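Local coordinates for Di-haem cytochrome c peroxidase family protein (Burkholderia thailandensis E264, PDB 6NX0), which probably acts as a peroxidase, reducing hydrogen peroxide with electrons passed through two covalently bound c-type hemes, and is known for an unusually stable bis-Fe(IV) state, at residues P60-L65 with G80-A85; D75-G80 with L355-P360; A102-R107 with A231-R236; R107-P112 with E254-Y259. All coordinates share one frame; numbering follows the deposited sequence.

Contact 1 of 4, residues P60-L65 with G80-A85; sequences PTTVLL and GTPQVA
Thr62, on outer strand 61-62 of a small antiparallel three-stranded sheet, and Leu64, in the loop after it, face Pro82 and Val84 of the other outer strand, 81-84; strand 71-77 runs between the two. The contact is purely apolar, and no hydrogen bond joins the segments. Thr62 crosses both partners at about a right angle and touches them with its methyl: CG2 lies 4.0 Å from Pro82 CG and 4.0 Å from Val84 CG1. Its OG1, anti to the backbone N (chi1 -162°), points to a different partner and bonds to Arg171 NH1. The same NH1 also donates to Val63 O, so one arginine holds the polar edge of 61-62 while CG2 serves the apolar side. His173 of strand 173-175 touches both Leu64 and Val84. Leu64 and Val84 reach toward each other, tip to tip; Leu64 spreads its branches, CD2 lying 4.4 Å from Pro82 CG and CD1 meeting Val84 CG1 at 4.0 Å.

Contact 2 of 4, residues D75-G80 with L355-P360; sequences DTIGRG and LRWPEP
Ile77, at the end of strand 71-77, crosses Trp357 and Pro358 at about a right angle. Its CG2, anti to the backbone N, does the touching: it presses against Pro358 CD at 3.5 Å, tighter than usual for two carbons, and lies 4.0 Å from Trp357 CD1. Gly78 follows with positive phi and no side chain, which lets the backbones close in. Its CA makes a CA-H...O contact of 3.2 Å with Leu355 O and also sits at the edge of the indole of Trp357, whose NE1 bonds to Thr81 OG1. Arg79, the centre of an inverse gamma turn, gives its N-H to the same Leu355 O at 2.8 Å (N-H...O 156°), the donor tilted 34° from the carbonyl plane. Its side chain runs extended to a guanidinium with Arg356 CD over the centre of one face, 3.7 Å from CZ. The NE of Arg79 bonds to Lys354 O. Arg356 is the C-prime residue of the Schellman motif ending helix 348-354, so the 75-80 turn docks on a helix C-terminus. Carbonyls left there take up Arg79 donors, and the helix dipole would probably favour that positive charge, despite the like charge of Arg356 nearby.

Contact 3 of 4, residues A102-R107 with A231-R236; sequences AALGKR and AALAGR
Leu104 reaches from helix 99-109 to Ala232 and Leu233 on helix 228-237 and divides its two methyls between them. CD1 rests on Ala232 CB at 3.9 Å, while CD2 meets Leu233 CD2 at 4.0 Å. Placing CG anti to the backbone N (chi1 -169°) sends the branch point across the gap, and CG itself comes within 4.1 Å of Leu233 CD2. Ala232 CB receives a second visitor, Arg107 NH1, at 3.8 Å; the arginine, one helical turn beyond Leu104, is fully stretched from CG to NE and lays its guanidinium obliquely against the methyl. At the other end of the patch, Leu104 CD2 approaches Arg236 CB at 4.4 Å. No hydrogen bond crosses between the helices.

Further out, Leu233 also packs on Met248 and Leu252 of helix 245-260, which gives its isobutyl group a second set of apolar neighbours. Phe237 adds to the cover of Leu104, and the Arg107 side chain also touches Leu229. The polar end of Arg236 turns back toward the start of helix 99-109, with a weak hydrogen bond from NH2 to Thr100 OG1 and a long, weak ion pair to Asp98.

The segment axes pass 11.4 Å apart at 154°, a nearly antiparallel helix pair in the heme-bearing, cytochrome c-like part of a di-heme cytochrome c peroxidase, the Leu233 side chain about 11 Å from a heme c.

Contact 4 of 4, residues R107-P112 with E254-Y259; sequences RVFFDP and EAMQAY. With HEC (heme c), chain B.
Met256 of helix 245-260 fills the hollow between Val108, Phe109 and a heme c methyl, in the helical packing around the N-terminal c-type heme of a di-heme peroxidase. CG of Met256 is anti to the backbone N (chi1 -170°), and the chain then bends at chi2 and chi3, curling its end back toward helix 99-109. Its CE is the bump against Val108, 3.7 Å from CG1. The sulfur makes a Met-aromatic contact at the rim of Phe109: SD lies in the ring plane, 3.7 Å from CD2. On the porphyrin side, CG, SD and CE of Met256 all abut the heme methyl CMB, with CG at 3.7 Å.

Tyr259, one turn later, supplies the second bump. Its edge is directed at the face of Phe109 in an offset edge-to-face pair, centroids 5.5 Å apart and planes at 67°, with Tyr259 CE2 3.8 Å from Phe109 CG. Phe109 is thus engaged on a face by the tyrosine and on its rim by the methionine. Its side chain also touches Cys122, which is covalently attached to this heme, and His126, an axial ligand of the iron, whose FE also binds a water oxygen at 2.2 Å. Phe110, next in sequence, lies across Tyr259 at about a right angle, and Tyr259 OH meets the edge of its ring at CE2, 3.8 Å away.

Contacts 1 and 2 form one pair and contacts 3 and 4 another. The first two, centres about 13 Å apart, share Gly80 and the sheet of strands 61-62, 71-77 and 81-84; a probable backbone hydrogen bond from Gln83 N to Asp75 O links them. Contact 2 ties this N-terminal sheet to the C-terminal cytochrome c-like part. Contacts 3 and 4 have centres about 8 Å apart and touch; they share Arg107 and set helices 228-237 and 245-260 against helix 99-109. Contact 1 closes before contacts 3 and 4 open, and both are nested in the loop closed by contact 2, whose centre is about 32 Å from that of contact 4, the one lining the heme c pocket.

Contact 1 of 4, residues P60-L65 with G80-A85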
loop_
_atom_site.group_PDB
_atom_site.type_symbol
_atom_site.label_atom_id
_atom_site.label_comp_id
_atom_site.label_asym_id
_atom_site.label_seq_id
_atom_site.Cartn_x
_atom_site.Cartn_y
_atom_site.Cartn_z
ATOM N N PRO A 60 24.576 -14.159 -13.280
ATOM C CA PRO A 60 23.940 -12.851 -13.075
ATOM C C PRO A 60 23.009 -12.822 -11.874
ATOM O O PRO A 60 22.217 -13.744 -11.723
ATOM C CB PRO A 60 23.142 -12.644 -14.364
ATOM C CG PRO A 60 22.816 -14.009 -14.829
ATOM C CD PRO A 60 23.967 -14.888 -14.411
ATOM N N THR A 61 23.106 -11.771 -11.061
ATOM C CA THR A 61 22.318 -11.674 -9.845
ATOM C C THR A 61 21.758 -10.267 -9.683
ATOM O O THR A 61 22.247 -9.299 -10.272
ATOM C CB THR A 61 23.146 -12.017 -8.605
ATOM O OG1 THR A 61 24.236 -11.088 -8.488
ATOM C CG2 THR A 61 23.669 -13.434 -8.695
ATOM N N THR A 62 20.740 -10.166 -8.832
ATOM C CA THR A 62 20.144 -8.888 -8.498
ATOM C C THR A 62 19.759 -8.921 -7.024
ATOM O O THR A 62 19.466 -9.987 -6.472
ATOM C CB THR A 62 18.935 -8.606 -9.421
ATOM O OG1 THR A 62 18.611 -7.213 -9.383
ATOM C CG2 THR A 62 17.737 -9.440 -9.041
ATOM N N VAL A 63 19.790 -7.752 -6.388
ATOM C CA VAL A 63 19.406 -7.614 -4.982
ATOM C C VAL A 63 18.051 -6.917 -4.932
ATOM O O VAL A 63 17.932 -5.753 -5.335
ATOM C CB VAL A 63 20.451 -6.832 -4.179
ATOM C CG1 VAL A 63 20.010 -6.691 -2.742
ATOM C CG2 VAL A 63 21.818 -7.538 -4.249
ATOM N N LEU A 64 17.048 -7.626 -4.416
ATOM C CA LEU A 64 15.668 -7.135 -4.444
ATOM C C LEU A 64 15.223 -6.442 -3.158
ATOM O O LEU A 64 14.262 -5.668 -3.200
ATOM C CB LEU A 64 14.711 -8.286 -4.742
ATOM C CG LEU A 64 14.892 -8.927 -6.121
ATOM C CD1 LEU A 64 13.983 -10.126 -6.266
ATOM C CD2 LEU A 64 14.652 -7.903 -7.235
ATOM N N LEU A 65 15.869 -6.720 -2.026
ATOM C CA LEU A 65 15.663 -6.045 -0.748
ATOM C C LEU A 65 17.003 -5.641 -0.153
ATOM O O LEU A 65 18.003 -6.332 -0.369
ATOM C CB LEU A 65 14.939 -6.945 0.257
ATOM C CG LEU A 65 13.433 -7.126 0.053
ATOM C CD1 LEU A 65 12.873 -8.185 0.989
ATOM C CD2 LEU A 65 12.725 -5.804 0.239
ATOM N N GLY A 80 14.204 -4.187 -18.486
ATOM C CA GLY A 80 15.074 -4.506 -17.376
ATOM C C GLY A 80 14.415 -4.941 -16.088
ATOM O O GLY A 80 14.993 -4.731 -15.018
ATOM N N THR A 81 13.244 -5.562 -16.144
ATOM C CA THR A 81 12.667 -6.147 -14.936
ATOM C C THR A 81 13.180 -7.574 -14.769
ATOM O O THR A 81 12.906 -8.423 -15.627
ATOM C CB THR A 81 11.153 -6.136 -15.000
ATOM O OG1 THR A 81 10.709 -4.778 -15.121
ATOM C CG2 THR A 81 10.543 -6.776 -13.723
ATOM N N PRO A 82 13.902 -7.892 -13.696
ATOM C CA PRO A 82 14.491 -9.230 -13.596
ATOM C C PRO A 82 13.459 -10.288 -13.251
ATOM O O PRO A 82 12.563 -10.080 -12.423
ATOM C CB PRO A 82 15.529 -9.074 -12.473
ATOM C CG PRO A 82 15.030 -7.972 -11.630
ATOM C CD PRO A 82 14.284 -7.032 -12.560
ATOM N N GLN A 83 13.575 -11.436 -13.906
ATOM C CA GLN A 83 12.906 -12.640 -13.465
ATOM C C GLN A 83 13.900 -13.428 -12.621
ATOM O O GLN A 83 15.062 -13.583 -13.013
ATOM C CB GLN A 83 12.413 -13.491 -14.634
ATOM C CG GLN A 83 11.695 -14.749 -14.179
ATOM C CD GLN A 83 11.200 -15.601 -15.321
ATOM O OE1 GLN A 83 11.177 -15.159 -16.475
ATOM N NE2 GLN A 83 10.799 -16.830 -15.011
ATOM N N VAL A 84 13.461 -13.883 -11.454
ATOM C CA VAL A 84 14.364 -14.546 -10.525
ATOM C C VAL A 84 13.920 -15.983 -10.316
ATOM O O VAL A 84 12.765 -16.361 -10.549
ATOM C CB VAL A 84 14.462 -13.815 -9.172
ATOM C CG1 VAL A 84 15.145 -12.477 -9.350
ATOM C CG2 VAL A 84 13.077 -13.653 -8.562
ATOM N N ALA A 85 14.869 -16.788 -9.824
ATOM C CA ALA A 85 14.670 -18.224 -9.687
ATOM C C ALA A 85 13.964 -18.635 -8.398
ATOM O O ALA A 85 13.414 -19.739 -8.343
ATOM C CB ALA A 85 16.026 -18.928 -9.763
#

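Contact 2 of 4, residues D75-G80 with L355-P360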
loop_
_atom_site.group_PDB
_atom_site.type_symbol
_atom_site.label_atom_id
_atom_site.label_comp_id
_atom_site.label_asym_id
_atom_site.label_seq_id
_atom_site.Cartn_x
_atom_site.Cartn_y
_atom_site.Cartn_z
ATOM N N ASP A 75 16.139 -14.203 -16.437
ATOM C CA ASP A 75 15.677 -13.524 -17.641
ATOM C C ASP A 75 15.436 -12.054 -17.314
ATOM O O ASP A 75 15.425 -11.649 -16.148
ATOM C CB ASP A 75 14.404 -14.180 -18.186
ATOM C CG ASP A 75 14.128 -13.819 -19.647
ATOM O OD1 ASP A 75 14.972 -13.144 -20.280
ATOM O OD2 ASP A 75 13.054 -14.201 -20.160
ATOM N N THR A 76 15.247 -11.261 -18.366
ATOM C CA THR A 76 14.884 -9.856 -18.254
ATOM C C THR A 76 13.576 -9.630 -19.001
ATOM O O THR A 76 13.427 -10.072 -20.145
ATOM C CB THR A 76 15.982 -8.956 -18.814
ATOM O OG1 THR A 76 17.155 -9.062 -17.996
ATOM C CG2 THR A 76 15.525 -7.520 -18.838
ATOM N N ILE A 77 12.625 -8.960 -18.350
ATOM C CA ILE A 77 11.306 -8.698 -18.927
ATOM C C ILE A 77 11.213 -7.202 -19.196
ATOM O O ILE A 77 11.390 -6.390 -18.278
ATOM C CB ILE A 77 10.178 -9.177 -18.000
ATOM C CG1 ILE A 77 10.442 -10.614 -17.536
ATOM C CG2 ILE A 77 8.820 -9.098 -18.695
ATOM C CD1 ILE A 77 10.698 -11.586 -18.660
ATOM N N GLY A 78 10.957 -6.834 -20.458
ATOM C CA GLY A 78 10.852 -5.440 -20.856
ATOM C C GLY A 78 12.150 -4.667 -20.692
ATOM O O GLY A 78 13.247 -5.194 -20.893
ATOM N N ARG A 79 12.019 -3.378 -20.344
ATOM C CA ARG A 79 13.157 -2.541 -19.964
ATOM C C ARG A 79 13.707 -2.968 -18.604
ATOM O O ARG A 79 13.639 -2.198 -17.638
ATOM C CB ARG A 79 12.791 -1.051 -19.852
ATOM C CG ARG A 79 12.001 -0.387 -20.981
ATOM C CD ARG A 79 11.765 1.077 -20.577
ATOM N NE ARG A 79 10.778 1.790 -21.389
ATOM C CZ ARG A 79 11.026 2.274 -22.601
ATOM N NH1 ARG A 79 12.222 2.099 -23.155
ATOM N NH2 ARG A 79 10.075 2.918 -23.265
ATOM N N GLY A 80 14.204 -4.187 -18.486
ATOM C CA GLY A 80 15.074 -4.506 -17.376
ATOM C C GLY A 80 14.415 -4.941 -16.088
ATOM O O GLY A 80 14.993 -4.731 -15.018
ATOM N N LEU A 355 7.174 -0.105 -18.847
ATOM C CA LEU A 355 8.341 -0.963 -18.717
ATOM C C LEU A 355 8.480 -1.922 -19.894
ATOM O O LEU A 355 9.348 -2.798 -19.876
ATOM C CB LEU A 355 8.269 -1.751 -17.395
ATOM C CG LEU A 355 8.171 -0.899 -16.125
ATOM C CD1 LEU A 355 8.032 -1.788 -14.901
ATOM C CD2 LEU A 355 9.356 0.025 -15.968
ATOM N N ARG A 356 7.624 -1.781 -20.909
ATOM C CA ARG A 356 7.611 -2.645 -22.086
ATOM C C ARG A 356 7.488 -4.124 -21.732
ATOM O O ARG A 356 8.007 -4.991 -22.431
ATOM C CB ARG A 356 8.851 -2.380 -22.950
ATOM C CG ARG A 356 8.814 -1.009 -23.601
ATOM C CD ARG A 356 9.995 -0.740 -24.547
ATOM N NE ARG A 356 10.081 -1.662 -25.685
ATOM C CZ ARG A 356 9.525 -1.461 -26.884
ATOM N NH1 ARG A 356 8.798 -0.381 -27.127
ATOM N NH2 ARG A 356 9.683 -2.360 -27.852
ATOM N N TRP A 357 6.755 -4.442 -20.666
ATOM C CA TRP A 357 6.418 -5.824 -20.410
ATOM C C TRP A 357 5.545 -6.351 -21.547
ATOM O O TRP A 357 4.712 -5.617 -22.079
ATOM C CB TRP A 357 5.643 -5.963 -19.107
ATOM C CG TRP A 357 6.401 -5.655 -17.868
ATOM C CD1 TRP A 357 7.715 -5.320 -17.752
ATOM C CD2 TRP A 357 5.871 -5.686 -16.546
ATOM N NE1 TRP A 357 8.044 -5.134 -16.425
ATOM C CE2 TRP A 357 6.919 -5.357 -15.670
ATOM C CE3 TRP A 357 4.605 -5.969 -16.015
ATOM C CZ2 TRP A 357 6.739 -5.287 -14.293
ATOM C CZ3 TRP A 357 4.438 -5.901 -14.644
ATOM C CH2 TRP A 357 5.499 -5.568 -13.812
ATOM N N PRO A 358 5.654 -7.633 -21.882
ATOM C CA PRO A 358 4.850 -8.169 -22.987
ATOM C C PRO A 358 3.353 -8.146 -22.687
ATOM O O PRO A 358 2.917 -8.439 -21.575
ATOM C CB PRO A 358 5.376 -9.605 -23.141
ATOM C CG PRO A 358 5.995 -9.937 -21.844
ATOM C CD PRO A 358 6.551 -8.650 -21.299
ATOM N N GLU A 359 2.572 -7.772 -23.692
ATOM C CA GLU A 359 1.117 -7.784 -23.607
ATOM C C GLU A 359 0.623 -7.087 -22.334
ATOM O O GLU A 359 -0.064 -7.694 -21.507
ATOM C CB GLU A 359 0.601 -9.213 -23.684
ATOM C CG GLU A 359 0.809 -9.786 -25.061
ATOM C CD GLU A 359 0.096 -8.962 -26.100
ATOM O OE1 GLU A 359 -0.894 -8.293 -25.735
ATOM O OE2 GLU A 359 0.535 -8.973 -27.252
ATOM N N PRO A 360 0.906 -5.799 -22.191
ATOM C CA PRO A 360 0.686 -5.145 -20.895
ATOM C C PRO A 360 -0.766 -5.085 -20.471
ATOM O O PRO A 360 -1.029 -4.997 -19.265
ATOM C CB PRO A 360 1.278 -3.744 -21.114
ATOM C CG PRO A 360 1.350 -3.566 -22.624
ATOM C CD PRO A 360 1.568 -4.922 -23.175
#

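Contact 3 of 4, residues A102-R107 with A231-R236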
loop_
_atom_site.group_PDB
_atom_site.type_symbol
_atom_site.label_atom_id
_atom_site.label_comp_id
_atom_site.label_asym_id
_atom_site.label_seq_id
_atom_site.Cartn_x
_atom_site.Cartn_y
_atom_site.Cartn_z
ATOM N N ALA A 102 19.044 8.498 8.559
ATOM C CA ALA A 102 17.632 8.283 8.850
ATOM C C ALA A 102 17.025 9.525 9.484
ATOM O O ALA A 102 15.864 9.865 9.221
ATOM C CB ALA A 102 17.476 7.068 9.769
ATOM N N ALA A 103 17.799 10.223 10.318
ATOM C CA ALA A 103 17.282 11.437 10.941
ATOM C C ALA A 103 17.066 12.536 9.907
ATOM O O ALA A 103 16.116 13.319 10.010
ATOM C CB ALA A 103 18.228 11.906 12.038
ATOM N N LEU A 104 17.942 12.621 8.904
ATOM C CA LEU A 104 17.738 13.578 7.823
ATOM C C LEU A 104 16.478 13.244 7.024
ATOM O O LEU A 104 15.704 14.132 6.648
ATOM C CB LEU A 104 18.961 13.582 6.912
ATOM C CG LEU A 104 19.089 14.669 5.874
ATOM C CD1 LEU A 104 18.920 16.042 6.479
ATOM C CD2 LEU A 104 20.494 14.498 5.282
ATOM N N GLY A 105 16.248 11.960 6.778
ATOM C CA GLY A 105 15.015 11.561 6.121
ATOM C C GLY A 105 13.783 11.944 6.916
ATOM O O GLY A 105 12.781 12.393 6.347
ATOM N N LYS A 106 13.835 11.765 8.240
ATOM C CA LYS A 106 12.709 12.143 9.086
ATOM C C LYS A 106 12.493 13.651 9.054
ATOM O O LYS A 106 11.351 14.130 9.021
ATOM C CB LYS A 106 12.944 11.650 10.513
ATOM C CG LYS A 106 11.720 11.776 11.406
ATOM C CD LYS A 106 11.961 11.204 12.818
ATOM C CE LYS A 106 10.692 11.253 13.654
ATOM N NZ LYS A 106 10.968 10.796 15.056
ATOM N N ARG A 107 13.583 14.418 9.024
ATOM C CA ARG A 107 13.475 15.864 8.877
ATOM C C ARG A 107 12.725 16.235 7.604
ATOM O O ARG A 107 11.834 17.088 7.628
ATOM C CB ARG A 107 14.884 16.480 8.896
ATOM C CG ARG A 107 14.898 17.945 8.781
ATOM C CD ARG A 107 16.306 18.495 8.875
ATOM N NE ARG A 107 16.219 19.930 8.695
ATOM C CZ ARG A 107 17.139 20.811 9.079
ATOM N NH1 ARG A 107 18.264 20.399 9.647
ATOM N NH2 ARG A 107 16.912 22.098 8.877
ATOM N N ALA A 231 20.851 23.457 3.791
ATOM C CA ALA A 231 22.188 23.443 4.378
ATOM C C ALA A 231 22.552 22.060 4.899
ATOM O O ALA A 231 23.692 21.610 4.741
ATOM C CB ALA A 231 22.269 24.497 5.500
ATOM N N ALA A 232 21.606 21.386 5.558
ATOM C CA ALA A 232 21.836 20.042 6.041
ATOM C C ALA A 232 22.116 19.087 4.896
ATOM O O ALA A 232 23.039 18.265 4.969
ATOM C CB ALA A 232 20.627 19.576 6.851
ATOM N N LEU A 233 21.348 19.191 3.807
ATOM C CA LEU A 233 21.598 18.323 2.667
ATOM C C LEU A 233 22.944 18.623 2.026
ATOM O O LEU A 233 23.682 17.703 1.662
ATOM C CB LEU A 233 20.467 18.455 1.633
ATOM C CG LEU A 233 19.119 17.918 2.122
ATOM C CD1 LEU A 233 18.002 18.459 1.247
ATOM C CD2 LEU A 233 19.052 16.403 2.128
ATOM N N ALA A 234 23.264 19.904 1.849
ATOM C CA ALA A 234 24.551 20.282 1.276
ATOM C C ALA A 234 25.701 19.841 2.166
ATOM O O ALA A 234 26.751 19.420 1.672
ATOM C CB ALA A 234 24.577 21.788 1.054
ATOM N N GLY A 235 25.519 19.921 3.485
ATOM C CA GLY A 235 26.575 19.482 4.395
ATOM C C GLY A 235 26.913 18.017 4.219
ATOM O O GLY A 235 28.086 17.621 4.275
ATOM N N ARG A 236 25.899 17.192 3.989
ATOM C CA ARG A 236 26.058 15.755 3.843
ATOM C C ARG A 236 26.408 15.351 2.416
ATOM O O ARG A 236 27.240 14.459 2.207
ATOM C CB ARG A 236 24.767 15.066 4.293
ATOM C CG ARG A 236 24.671 13.577 4.044
ATOM C CD ARG A 236 25.476 12.799 5.033
ATOM N NE ARG A 236 25.417 11.375 4.721
ATOM C CZ ARG A 236 25.036 10.424 5.567
ATOM N NH1 ARG A 236 25.026 9.169 5.152
ATOM N NH2 ARG A 236 24.683 10.704 6.817
#

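Contact 4 of 4, residues R107-P112 with E254-Y259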
loop_
_atom_site.group_PDB
_atom_site.type_symbol
_atom_site.label_atom_id
_atom_site.label_comp_id
_atom_site.label_asym_id
_atom_site.label_seq_id
_atom_site.Cartn_x
_atom_site.Cartn_y
_atom_site.Cartn_z
ATOM N N ARG A 107 13.583 14.418 9.024
ATOM C CA ARG A 107 13.475 15.864 8.877
ATOM C C ARG A 107 12.725 16.235 7.604
ATOM O O ARG A 107 11.834 17.088 7.628
ATOM C CB ARG A 107 14.884 16.480 8.896
ATOM C CG ARG A 107 14.898 17.945 8.781
ATOM C CD ARG A 107 16.306 18.495 8.875
ATOM N NE ARG A 107 16.219 19.930 8.695
ATOM C CZ ARG A 107 17.139 20.811 9.079
ATOM N NH1 ARG A 107 18.264 20.399 9.647
ATOM N NH2 ARG A 107 16.912 22.098 8.877
ATOM N N VAL A 108 13.077 15.604 6.482
ATOM C CA VAL A 108 12.372 15.820 5.218
ATOM C C VAL A 108 10.905 15.445 5.365
ATOM O O VAL A 108 10.006 16.166 4.913
ATOM C CB VAL A 108 13.046 15.000 4.095
ATOM C CG1 VAL A 108 12.244 15.055 2.823
ATOM C CG2 VAL A 108 14.489 15.495 3.860
ATOM N N PHE A 109 10.646 14.294 5.988
ATOM C CA PHE A 109 9.282 13.776 6.084
ATOM C C PHE A 109 8.331 14.739 6.771
ATOM O O PHE A 109 7.145 14.800 6.423
ATOM C CB PHE A 109 9.307 12.456 6.840
ATOM C CG PHE A 109 8.048 11.636 6.706
ATOM C CD1 PHE A 109 6.999 11.795 7.589
ATOM C CD2 PHE A 109 7.928 10.718 5.692
ATOM C CE1 PHE A 109 5.857 11.018 7.471
ATOM C CE2 PHE A 109 6.788 9.932 5.563
ATOM C CZ PHE A 109 5.759 10.087 6.445
ATOM N N PHE A 110 8.821 15.504 7.740
ATOM C CA PHE A 110 7.971 16.387 8.520
ATOM C C PHE A 110 8.094 17.857 8.127
ATOM O O PHE A 110 7.493 18.711 8.795
ATOM C CB PHE A 110 8.280 16.189 10.018
ATOM C CG PHE A 110 7.732 14.905 10.550
ATOM C CD1 PHE A 110 6.408 14.823 10.938
ATOM C CD2 PHE A 110 8.510 13.764 10.594
ATOM C CE1 PHE A 110 5.873 13.616 11.406
ATOM C CE2 PHE A 110 7.992 12.564 11.042
ATOM C CZ PHE A 110 6.669 12.486 11.450
ATOM N N ASP A 111 8.784 18.168 7.018
ATOM C CA ASP A 111 9.024 19.554 6.626
ATOM C C ASP A 111 7.840 20.108 5.838
ATOM O O ASP A 111 7.624 19.691 4.696
ATOM C CB ASP A 111 10.300 19.647 5.812
ATOM C CG ASP A 111 10.742 21.072 5.573
ATOM O OD1 ASP A 111 9.893 21.993 5.619
ATOM O OD2 ASP A 111 11.947 21.277 5.336
ATOM N N PRO A 112 7.058 21.036 6.392
ATOM C CA PRO A 112 5.875 21.553 5.688
ATOM C C PRO A 112 6.200 22.589 4.625
ATOM O O PRO A 112 5.290 23.074 3.949
ATOM C CB PRO A 112 5.055 22.173 6.829
ATOM C CG PRO A 112 6.128 22.680 7.784
ATOM C CD PRO A 112 7.259 21.699 7.702
ATOM N N GLU A 254 17.552 9.340 -1.101
ATOM C CA GLU A 254 18.465 8.553 -0.274
ATOM C C GLU A 254 18.151 8.730 1.201
ATOM O O GLU A 254 18.154 7.761 1.965
ATOM C CB GLU A 254 19.920 8.968 -0.520
ATOM C CG GLU A 254 20.519 8.561 -1.820
ATOM C CD GLU A 254 22.025 8.884 -1.834
ATOM O OE1 GLU A 254 22.479 9.579 -2.762
ATOM O OE2 GLU A 254 22.731 8.467 -0.884
ATOM N N ALA A 255 17.917 9.974 1.624
ATOM C CA ALA A 255 17.616 10.242 3.023
ATOM C C ALA A 255 16.304 9.594 3.413
ATOM O O ALA A 255 16.191 8.971 4.474
ATOM C CB ALA A 255 17.565 11.758 3.264
ATOM N N MET A 256 15.311 9.710 2.545
ATOM C CA MET A 256 14.001 9.144 2.865
ATOM C C MET A 256 14.057 7.626 2.957
ATOM O O MET A 256 13.422 7.026 3.825
ATOM C CB MET A 256 12.998 9.570 1.800
ATOM C CG MET A 256 11.547 9.237 2.153
ATOM S SD MET A 256 11.005 9.889 3.750
ATOM C CE MET A 256 11.046 11.620 3.341
ATOM N N GLN A 257 14.777 6.983 2.033
ATOM C CA GLN A 257 14.958 5.541 2.091
ATOM C C GLN A 257 15.526 5.114 3.439
ATOM O O GLN A 257 15.048 4.157 4.053
ATOM C CB GLN A 257 15.864 5.120 0.932
ATOM C CG GLN A 257 15.832 3.659 0.575
ATOM C CD GLN A 257 16.446 3.449 -0.809
ATOM O OE1 GLN A 257 15.750 3.469 -1.849
ATOM N NE2 GLN A 257 17.767 3.310 -0.834
ATOM N N ALA A 258 16.522 5.839 3.949
ATOM C CA ALA A 258 17.088 5.489 5.243
ATOM C C ALA A 258 16.053 5.606 6.351
ATOM O O ALA A 258 15.997 4.761 7.246
ATOM C CB ALA A 258 18.294 6.374 5.552
ATOM N N TYR A 259 15.241 6.671 6.334
ATOM C CA TYR A 259 14.235 6.814 7.380
ATOM C C TYR A 259 13.206 5.699 7.294
ATOM O O TYR A 259 12.886 5.053 8.301
ATOM C CB TYR A 259 13.553 8.183 7.300
ATOM C CG TYR A 259 12.358 8.352 8.231
ATOM C CD1 TYR A 259 12.439 8.035 9.573
ATOM C CD2 TYR A 259 11.164 8.867 7.754
ATOM C CE1 TYR A 259 11.356 8.233 10.419
ATOM C CE2 TYR A 259 10.089 9.054 8.577
ATOM C CZ TYR A 259 10.181 8.732 9.915
ATOM O OH TYR A 259 9.104 8.938 10.758
HETATM FE FE HEC B . 2.737 9.201 0.096
HETATM C CHA HEC B . 2.097 6.136 -1.389
HETATM C CHB HEC B . 5.895 8.179 0.812
HETATM C CHC HEC B . 3.685 12.457 0.665
HETATM C CHD HEC B . -0.405 10.314 -0.773
HETATM N NA HEC B . 3.752 7.459 -0.149
HETATM C C1A HEC B . 3.326 6.326 -0.811
HETATM C C2A HEC B . 4.368 5.339 -0.744
HETATM C C3A HEC B . 5.375 5.873 -0.038
HETATM C C4A HEC B . 5.049 7.243 0.265
HETATM C CMA HEC B . 6.742 5.250 0.222
HETATM C CAA HEC B . 4.304 3.939 -1.383
HETATM C CBA HEC B . 3.849 2.915 -0.358
HETATM C CGA HEC B . 3.609 1.549 -0.945
HETATM O O1A HEC B . 3.398 0.619 -0.112
HETATM O O2A HEC B . 3.488 1.425 -2.203
HETATM N NB HEC B . 4.450 10.159 0.609
HETATM C C1B HEC B . 5.668 9.532 0.839
HETATM C C2B HEC B . 6.632 10.546 1.169
HETATM C C3B HEC B . 6.058 11.745 1.030
HETATM C C4B HEC B . 4.668 11.515 0.715
HETATM C CMB HEC B . 8.091 10.249 1.533
HETATM C CAB HEC B . 6.656 13.143 1.290
HETATM C CBB HEC B . 7.746 13.443 0.233
HETATM N NC HEC B . 1.815 11.014 -0.010
HETATM C C1C HEC B . 2.387 12.235 0.322
HETATM C C2C HEC B . 1.308 13.192 0.418
HETATM C C3C HEC B . 0.157 12.617 0.059
HETATM C C4C HEC B . 0.465 11.235 -0.250
HETATM C CMC HEC B . 1.475 14.616 0.974
HETATM C CAC HEC B . -1.266 13.138 0.331
HETATM C CBC HEC B . -1.599 14.359 -0.537
HETATM N ND HEC B . 1.144 8.361 -0.841
HETATM C C1D HEC B . -0.082 9.014 -1.072
HETATM C C2D HEC B . -0.922 8.130 -1.838
HETATM C C3D HEC B . -0.139 6.890 -2.083
HETATM C C4D HEC B . 1.128 7.090 -1.435
HETATM C CMD HEC B . -2.290 8.470 -2.397
HETATM C CAD HEC B . -0.579 5.658 -2.895
HETATM C CBD HEC B . -0.542 6.065 -4.350
HETATM C CGD HEC B . -0.569 4.886 -5.306
HETATM O O1D HEC B . -0.642 3.732 -4.830
HETATM O O2D HEC B . -0.599 5.171 -6.537
HETATM O O HOH W 1 3.228 9.577 -2.004
#